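PDB 4N3O: D-glycero-alpha-D-manno-heptose 7-phosphate kinase from Campylobacter jejuni subsp. jejuni, which phosphorylates D-glycero-alpha-D-manno-heptose 7-phosphate at C-1 with ATP, giving the 1,7-bisphosphate on the way to the GDP-heptose used for capsule polysaccharide. Local coordinates for residues T9-R14 against S119-V124; G33-A38 against N173-Y178. All coordinates share one frame; numbering follows the deposited sequence.

Contact 1: T9-R14 against S119-V124; sequences TQTPLR and SSTLVV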
ATOM      1  N   THR A   9       7.542  11.685 -10.432  1.00 30.67           N
ATOM      2  CA  THR A   9       6.147  11.302 -10.590  1.00 31.75           C
ATOM      3  C   THR A   9       5.992   9.850 -10.117  1.00 31.86           C
ATOM      4  O   THR A   9       6.941   9.030 -10.167  1.00 31.12           O
ATOM      5  CB  THR A   9       5.592  11.456 -12.032  1.00 30.86           C
ATOM      6  OG1 THR A   9       6.137  10.461 -12.889  1.00 27.55           O
ATOM      7  CG2 THR A   9       5.898  12.818 -12.592  1.00 33.78           C
ATOM      8  N   GLN A  10       4.784   9.548  -9.674  1.00 30.37           N
ATOM      9  CA  GLN A  10       4.426   8.227  -9.174  1.00 31.89           C
ATOM     10  C   GLN A  10       3.048   7.933  -9.773  1.00 32.28           C
ATOM     11  O   GLN A  10       2.111   8.725  -9.628  1.00 32.61           O
ATOM     12  CB  GLN A  10       4.417   8.266  -7.654  1.00 33.24           C
ATOM     13  CG  GLN A  10       4.065   6.954  -7.009  1.00 41.47           C
ATOM     14  CD  GLN A  10       4.176   6.986  -5.486  1.00 45.18           C
ATOM     15  OE1 GLN A  10       4.598   7.983  -4.875  1.00 40.85           O
ATOM     16  NE2 GLN A  10       3.806   5.882  -4.869  1.00 44.51           N
ATOM     17  N   THR A  11       2.939   6.803 -10.454  1.00 33.06           N
ATOM     18  CA  THR A  11       1.748   6.450 -11.195  1.00 31.36           C
ATOM     19  C   THR A  11       1.351   5.038 -10.832  1.00 31.28           C
ATOM     20  O   THR A  11       2.151   4.127 -10.916  1.00 31.67           O
ATOM     21  CB  THR A  11       2.070   6.507 -12.707  1.00 36.11           C
ATOM     22  OG1 THR A  11       2.731   7.754 -13.020  1.00 36.46           O
ATOM     23  CG2 THR A  11       0.804   6.340 -13.554  1.00 34.33           C
ATOM     24  N   PRO A  12       0.095   4.840 -10.448  1.00 32.23           N
ATOM     25  CA  PRO A  12      -0.287   3.509 -10.039  1.00 31.49           C
ATOM     26  C   PRO A  12      -0.639   2.564 -11.158  1.00 32.03           C
ATOM     27  O   PRO A  12      -1.077   2.980 -12.222  1.00 36.36           O
ATOM     28  CB  PRO A  12      -1.546   3.772  -9.198  1.00 32.13           C
ATOM     29  CG  PRO A  12      -2.152   4.972  -9.815  1.00 31.72           C
ATOM     30  CD  PRO A  12      -1.016   5.805 -10.330  1.00 31.27           C
ATOM     31  N   LEU A  13      -0.449   1.280 -10.895  1.00 34.16           N
ATOM     32  CA  LEU A  13      -0.846   0.227 -11.803  1.00 33.01           C
ATOM     33  C   LEU A  13      -2.323  -0.024 -11.525  1.00 33.05           C
ATOM     34  O   LEU A  13      -2.901   0.569 -10.607  1.00 30.39           O
ATOM     35  CB  LEU A  13      -0.033  -1.029 -11.546  1.00 35.62           C
ATOM     36  CG  LEU A  13       1.460  -0.836 -11.833  1.00 39.32           C
ATOM     37  CD1 LEU A  13       2.232  -2.102 -11.487  1.00 42.83           C
ATOM     38  CD2 LEU A  13       1.686  -0.491 -13.291  1.00 40.87           C
ATOM     39  N   ARG A  14      -2.940  -0.893 -12.302  1.00 33.65           N
ATOM     40  CA  ARG A  14      -4.353  -1.139 -12.135  1.00 37.01           C
ATOM     41  C   ARG A  14      -4.674  -2.594 -12.161  1.00 35.93           C
ATOM     42  O   ARG A  14      -3.962  -3.397 -12.747  1.00 40.12           O
ATOM     43  CB  ARG A  14      -5.162  -0.501 -13.268  1.00 39.48           C
ATOM     44  CG  ARG A  14      -4.769  -1.059 -14.625  1.00 44.92           C
ATOM     45  CD  ARG A  14      -5.987  -1.320 -15.485  1.00 48.95           C
ATOM     46  NE  ARG A  14      -5.654  -2.016 -16.728  1.00 52.44           N
ATOM     47  CZ  ARG A  14      -5.302  -3.303 -16.798  1.00 55.30           C
ATOM     48  NH1 ARG A  14      -5.173  -4.040 -15.690  1.00 55.96           N
ATOM     49  NH2 ARG A  14      -5.043  -3.853 -17.980  1.00 54.79           N
ATOM     50  N   SER A 119       2.427  -0.755 -19.389  1.00 54.32           N
ATOM     51  CA  SER A 119       2.894   0.149 -20.461  1.00 56.40           C
ATOM     52  C   SER A 119       2.230   1.521 -20.452  1.00 53.54           C
ATOM     53  O   SER A 119       2.885   2.545 -20.652  1.00 57.49           O
ATOM     54  CB  SER A 119       2.678  -0.495 -21.817  1.00 58.94           C
ATOM     55  OG  SER A 119       3.330  -1.749 -21.875  1.00 63.68           O
ATOM     56  N   SER A 120       0.927   1.532 -20.241  1.00 48.03           N
ATOM     57  CA  SER A 120       0.172   2.768 -20.206  1.00 45.87           C
ATOM     58  C   SER A 120       0.585   3.564 -18.985  1.00 44.12           C
ATOM     59  O   SER A 120       0.735   4.767 -19.062  1.00 45.04           O
ATOM     60  CB  SER A 120      -1.320   2.460 -20.110  1.00 46.43           C
ATOM     61  OG  SER A 120      -1.696   1.568 -21.132  1.00 51.40           O
ATOM     62  N   THR A 121       0.710   2.872 -17.852  1.00 40.57           N
ATOM     63  CA  THR A 121       1.143   3.466 -16.611  1.00 43.90           C
ATOM     64  C   THR A 121       2.524   4.147 -16.763  1.00 44.11           C
ATOM     65  O   THR A 121       2.761   5.219 -16.210  1.00 43.31           O
ATOM     66  CB  THR A 121       1.206   2.385 -15.493  1.00 49.50           C
ATOM     67  OG1 THR A 121      -0.107   1.874 -15.232  1.00 52.80           O
ATOM     68  CG2 THR A 121       1.761   2.952 -14.204  1.00 51.84           C
ATOM     69  N   LEU A 122       3.427   3.526 -17.511  1.00 44.63           N
ATOM     70  CA  LEU A 122       4.767   4.097 -17.717  1.00 45.15           C
ATOM     71  C   LEU A 122       4.712   5.371 -18.566  1.00 42.63           C
ATOM     72  O   LEU A 122       5.299   6.408 -18.205  1.00 39.98           O
ATOM     73  CB  LEU A 122       5.683   3.064 -18.381  1.00 47.06           C
ATOM     74  CG  LEU A 122       7.095   3.503 -18.771  1.00 49.06           C
ATOM     75  CD1 LEU A 122       7.865   4.023 -17.576  1.00 46.57           C
ATOM     76  CD2 LEU A 122       7.837   2.338 -19.408  1.00 51.82           C
ATOM     77  N   VAL A 123       3.994   5.298 -19.685  1.00 40.88           N
ATOM     78  CA  VAL A 123       3.884   6.444 -20.601  1.00 39.76           C
ATOM     79  C   VAL A 123       3.273   7.652 -19.882  1.00 38.60           C
ATOM     80  O   VAL A 123       3.737   8.787 -20.033  1.00 36.37           O
ATOM     81  CB  VAL A 123       3.063   6.098 -21.863  1.00 40.70           C
ATOM     82  CG1 VAL A 123       2.860   7.343 -22.731  1.00 40.48           C
ATOM     83  CG2 VAL A 123       3.727   4.973 -22.669  1.00 43.51           C
ATOM     84  N   VAL A 124       2.231   7.404 -19.095  1.00 40.57           N
ATOM     85  CA  VAL A 124       1.578   8.471 -18.319  1.00 39.08           C
ATOM     86  C   VAL A 124       2.535   9.110 -17.304  1.00 36.13           C
ATOM     87  O   VAL A 124       2.615  10.320 -17.207  1.00 36.09           O
ATOM     88  CB  VAL A 124       0.297   7.951 -17.637  1.00 38.43           C
ATOM     89  CG1 VAL A 124      -0.190   8.903 -16.560  1.00 36.95           C
ATOM     90  CG2 VAL A 124      -0.784   7.733 -18.688  1.00 41.83           C
TER
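T121 is the residue that joins helix to strand here: its side chain, in the first turns of helix 118-134, points at T11, P12 and L13. Its methyl CG2 does most of the touching. It sits 3.6 Å from T11 CG2, the two threonine side chains sliding past each other in opposite directions, and 3.5 Å from the carbonyl oxygen T11 O. L13 CD2 crosses the threonine at about a right angle, 3.5 Å from T121 OG1 and 3.6 Å from T121 CG2. T11 returns the contact with its own methyl: chi1 of -49° sets OG1 beside the backbone N and swings CG2 anti to it, 3.5 Å from T121 O. One turn further on, V124 CG1 meets the same methyl at 4.1 Å.

The hydroxyl of T121 is buried, and OG1 is hydrogen-bonded to the carbonyl of G117, just ahead of the helix, in the glycine-rich segment that probably binds ATP. Both branches still meet the strand, OG1 beside L13 CD2 and near P12 O without bonding to it, CG2 against T11 and P12, and the interface stays one of van der Waals contact.

The short axes run nearly antiparallel, at 164° and 8.1 Å apart. S119, at the start of this helical segment, belongs to the same glycine-rich motif. I44 of strand 42-50 also packs on T121, A167 and T168 of helix 162-169 close round T11 and V124, and A147 of helix 140-153 lies against V124, so the helix is bedded between the sheet and two further helices.

Contact 2: G33-A38 against N173-Y178; sequences GYVLNA and NFMEFY
G33 and F177 begin a run of backbone pairing that continues through V35 with M175 to N37 with N173; these three are the hydrogen-bonded pairs of an antiparallel register, and Y34-E176 and L36-F174 are the non-hydrogen-bonded ones between them. Five N-H...O bonds hold the strands. M175 N to V35 O is the shortest and almost straight, 2.7 Å and 178° at the hydrogen, while F177 N approaches G33 O tilted from the carbonyl plane. Y34 CA adds a CA-H...O contact to M175 O at 3.1 Å.

Among the aromatic contacts, the rings of Y34 and F174 lie 3° from parallel but slid apart, centroids 5.5 Å from each other, so they barely overlap; F174 CZ touches Y34 CD2. L36 CD1 meets the same phenylalanine at CD2, crossing it at about a right angle. On the other face of the sheet, V35 CG1 touches both CB of the selenomethionine M175 and F177 CZ, the latter at 3.5 Å. That methyl sits between the backbone N and the carbonyl carbon, which brings it over to the neighbouring strand. F177 CD2 in turn covers G33, whose backbone angles call for glycine.

N37 and N173 are bridged by a water. It donates to N37 OD1 and accepts from N173 ND2, each at 2.7 Å, joining two amides whose planes stand 83° apart; N37 OD1 also touches N173 CB directly at 3.5 Å. E176 OE1 makes a salt bridge with K244 of helix 236-248, on the face of Y34 and F174.

Helix 236-248 covers the face of Y34, L36 and F174, and helix 162-169 lies against N37, M175 and F177: two neighbouring antiparallel strands inside the larger mixed sheet of this GHMP kinase, with helices on both faces.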
ATOM      1  N   GLY A  33     -19.518  -3.115 -24.467  1.00 90.01           N
ATOM      2  CA  GLY A  33     -19.285  -3.839 -23.224  1.00 81.64           C
ATOM      3  C   GLY A  33     -18.886  -2.906 -22.107  1.00 72.54           C
ATOM      4  O   GLY A  33     -19.134  -1.699 -22.173  1.00 68.35           O
ATOM      5  N   TYR A  34     -18.253  -3.462 -21.082  1.00 69.75           N
ATOM      6  CA  TYR A  34     -17.831  -2.663 -19.940  1.00 63.30           C
ATOM      7  C   TYR A  34     -16.597  -3.227 -19.303  1.00 59.70           C
ATOM      8  O   TYR A  34     -16.219  -4.368 -19.536  1.00 59.88           O
ATOM      9  CB  TYR A  34     -18.914  -2.646 -18.855  1.00 64.62           C
ATOM     10  CG  TYR A  34     -18.982  -3.934 -18.056  1.00 64.61           C
ATOM     11  CD1 TYR A  34     -19.788  -4.987 -18.464  1.00 67.11           C
ATOM     12  CD2 TYR A  34     -18.227  -4.099 -16.890  1.00 63.74           C
ATOM     13  CE1 TYR A  34     -19.854  -6.168 -17.736  1.00 69.22           C
ATOM     14  CE2 TYR A  34     -18.277  -5.287 -16.160  1.00 64.80           C
ATOM     15  CZ  TYR A  34     -19.097  -6.317 -16.588  1.00 68.21           C
ATOM     16  OH  TYR A  34     -19.168  -7.497 -15.882  1.00 69.70           O
ATOM     17  N   VAL A  35     -15.978  -2.405 -18.474  1.00 58.83           N
ATOM     18  CA  VAL A  35     -14.838  -2.822 -17.703  1.00 57.16           C
ATOM     19  C   VAL A  35     -14.876  -2.010 -16.401  1.00 54.84           C
ATOM     20  O   VAL A  35     -15.261  -0.822 -16.389  1.00 51.84           O
ATOM     21  CB  VAL A  35     -13.494  -2.659 -18.472  1.00 59.50           C
ATOM     22  CG1 VAL A  35     -13.212  -1.207 -18.796  1.00 61.61           C
ATOM     23  CG2 VAL A  35     -12.335  -3.226 -17.670  1.00 60.34           C
ATOM     24  N   LEU A  36     -14.549  -2.680 -15.303  1.00 50.67           N
ATOM     25  CA  LEU A  36     -14.473  -2.047 -14.004  1.00 44.80           C
ATOM     26  C   LEU A  36     -13.073  -2.274 -13.541  1.00 43.04           C
ATOM     27  O   LEU A  36     -12.695  -3.421 -13.297  1.00 42.75           O
ATOM     28  CB  LEU A  36     -15.429  -2.688 -13.005  1.00 45.34           C
ATOM     29  CG  LEU A  36     -15.230  -2.263 -11.543  1.00 43.32           C
ATOM     30  CD1 LEU A  36     -15.489  -0.780 -11.375  1.00 43.29           C
ATOM     31  CD2 LEU A  36     -16.107  -3.051 -10.595  1.00 42.59           C
ATOM     32  N   ASN A  37     -12.283  -1.202 -13.450  1.00 40.05           N
ATOM     33  CA  ASN A  37     -10.927  -1.344 -12.952  1.00 38.99           C
ATOM     34  C   ASN A  37     -10.693  -0.398 -11.789  1.00 36.48           C
ATOM     35  O   ASN A  37     -11.538   0.460 -11.473  1.00 33.93           O
ATOM     36  CB  ASN A  37      -9.904  -1.186 -14.056  1.00 40.42           C
ATOM     37  CG  ASN A  37     -10.040   0.112 -14.769  1.00 46.14           C
ATOM     38  OD1 ASN A  37     -10.363   1.137 -14.159  1.00 49.91           O
ATOM     39  ND2 ASN A  37      -9.790   0.096 -16.075  1.00 52.61           N
ATOM     40  N   ALA A  38      -9.561  -0.586 -11.129  1.00 33.83           N
ATOM     41  CA  ALA A  38      -9.261   0.181  -9.943  1.00 32.15           C
ATOM     42  C   ALA A  38      -7.773   0.236  -9.757  1.00 29.54           C
ATOM     43  O   ALA A  38      -7.107  -0.776  -9.886  1.00 30.62           O
ATOM     44  CB  ALA A  38      -9.915  -0.480  -8.737  1.00 30.57           C
ATOM     45  N   ASN A 173     -12.925   3.003 -11.619  1.00 41.04           N
ATOM     46  CA  ASN A 173     -13.482   3.559 -12.838  1.00 44.38           C
ATOM     47  C   ASN A 173     -14.299   2.508 -13.539  1.00 47.41           C
ATOM     48  O   ASN A 173     -13.822   1.401 -13.782  1.00 47.08           O
ATOM     49  CB  ASN A 173     -12.370   4.033 -13.769  1.00 45.69           C
ATOM     50  CG  ASN A 173     -11.612   5.224 -13.218  1.00 46.19           C
ATOM     51  OD1 ASN A 173     -12.168   6.308 -13.067  1.00 49.53           O
ATOM     52  ND2 ASN A 173     -10.322   5.035 -12.941  1.00 46.28           N
ATOM     53  N   PHE A 174     -15.544   2.850 -13.827  1.00 50.44           N
ATOM     54  CA  PHE A 174     -16.429   1.966 -14.540  1.00 54.14           C
ATOM     55  C   PHE A 174     -16.498   2.523 -15.940  1.00 54.84           C
ATOM     56  O   PHE A 174     -16.925   3.657 -16.129  1.00 58.34           O
ATOM     57  CB  PHE A 174     -17.812   1.953 -13.916  1.00 56.03           C
ATOM     58  CG  PHE A 174     -18.682   0.856 -14.438  1.00 56.96           C
ATOM     59  CD1 PHE A 174     -19.365   1.001 -15.632  1.00 60.44           C
ATOM     60  CD2 PHE A 174     -18.817  -0.324 -13.731  1.00 56.55           C
ATOM     61  CE1 PHE A 174     -20.176  -0.014 -16.110  1.00 60.47           C
ATOM     62  CE2 PHE A 174     -19.619  -1.339 -14.204  1.00 56.55           C
ATOM     63  CZ  PHE A 174     -20.297  -1.184 -15.397  1.00 59.20           C
HETATM   64  N   MSE A 175     -16.080   1.733 -16.916  1.00 54.69           N
HETATM   65  CA  MSE A 175     -16.048   2.204 -18.289  1.00 58.29           C
HETATM   66  C   MSE A 175     -16.989   1.446 -19.172  1.00 63.60           C
HETATM   67  O   MSE A 175     -17.003   0.210 -19.181  1.00 63.01           O
HETATM   68  CB  MSE A 175     -14.607   2.107 -18.744  1.00 56.68           C
HETATM   69  CG  MSE A 175     -13.747   2.642 -17.593  1.00 58.52           C
HETATM   70 SE   MSE A 175     -11.966   2.959 -18.293  0.75 56.25          SE
HETATM   71  CE  MSE A 175     -11.002   3.696 -16.765  1.00 53.63           C
ATOM     72  N   GLU A 176     -17.802   2.204 -19.907  1.00 67.30           N
ATOM     73  CA  GLU A 176     -18.776   1.648 -20.838  1.00 72.55           C
ATOM     74  C   GLU A 176     -18.346   1.964 -22.251  1.00 71.22           C
ATOM     75  O   GLU A 176     -17.889   3.070 -22.546  1.00 68.43           O
ATOM     76  CB  GLU A 176     -20.175   2.168 -20.518  1.00 75.14           C
ATOM     77  CG  GLU A 176     -20.738   1.490 -19.277  1.00 79.15           C
ATOM     78  CD  GLU A 176     -21.899   2.227 -18.654  1.00 85.46           C
ATOM     79  OE1 GLU A 176     -22.991   1.618 -18.514  1.00 85.17           O
ATOM     80  OE2 GLU A 176     -21.717   3.421 -18.315  1.00 86.67           O
ATOM     81  N   PHE A 177     -18.462   0.966 -23.114  1.00 74.11           N
ATOM     82  CA  PHE A 177     -18.036   1.108 -24.497  1.00 79.79           C
ATOM     83  C   PHE A 177     -19.207   1.149 -25.476  1.00 83.82           C
ATOM     84  O   PHE A 177     -20.143   0.343 -25.392  1.00 83.07           O
ATOM     85  CB  PHE A 177     -17.080  -0.026 -24.855  1.00 79.91           C
ATOM     86  CG  PHE A 177     -15.920  -0.139 -23.920  1.00 78.54           C
ATOM     87  CD1 PHE A 177     -14.967   0.871 -23.856  1.00 77.34           C
ATOM     88  CD2 PHE A 177     -15.774  -1.253 -23.103  1.00 77.43           C
ATOM     89  CE1 PHE A 177     -13.893   0.780 -22.990  1.00 75.28           C
ATOM     90  CE2 PHE A 177     -14.699  -1.353 -22.237  1.00 76.54           C
ATOM     91  CZ  PHE A 177     -13.758  -0.333 -22.180  1.00 73.99           C
ATOM     92  N   TYR A 178     -19.145   2.107 -26.397  1.00 87.32           N
ATOM     93  CA  TYR A 178     -20.173   2.272 -27.407  1.00 95.17           C
ATOM     94  C   TYR A 178     -19.581   2.272 -28.819  1.00101.01           C
ATOM     95  O   TYR A 178     -18.715   3.088 -29.156  1.00 98.28           O
ATOM     96  CB  TYR A 178     -20.971   3.551 -27.157  1.00 94.22           C
ATOM     97  CG  TYR A 178     -21.798   3.496 -25.899  1.00 93.49           C
ATOM     98  CD1 TYR A 178     -23.089   2.980 -25.918  1.00 96.79           C
ATOM     99  CD2 TYR A 178     -21.289   3.952 -24.684  1.00 92.57           C
ATOM    100  CE1 TYR A 178     -23.855   2.922 -24.765  1.00 98.41           C
ATOM    101  CE2 TYR A 178     -22.047   3.901 -23.522  1.00 90.32           C
ATOM    102  CZ  TYR A 178     -23.327   3.384 -23.570  1.00 94.06           C
ATOM    103  OH  TYR A 178     -24.086   3.324 -22.432  1.00 95.13           O
TER
HETATM  104  O   HOH W   1      -8.940   2.761 -12.505  1.00 36.26           O

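Strands 6-21 and 31-40 follow one another in the chain and pair antiparallel, so both contacts draw a strand from the same sheet, their centres about 18 Å apart. They meet at R14: R14 CB lies 3.9 Å from A38 O, and R14 CD 4.1 Å from N37 ND2. R14, probably the transition-state stabiliser, forms a salt bridge through NE with D163, the likely proton acceptor, whose side chain is about 6 Å from that of T121. Helix 162-169, which carries D163, packs on both contacts. At the far end of contact 2, the nearest atoms of G33 and the side chain of T22, in the predicted substrate site, are about 4 Å apart, while contact 1 holds S119, which probably binds ATP and magnesium.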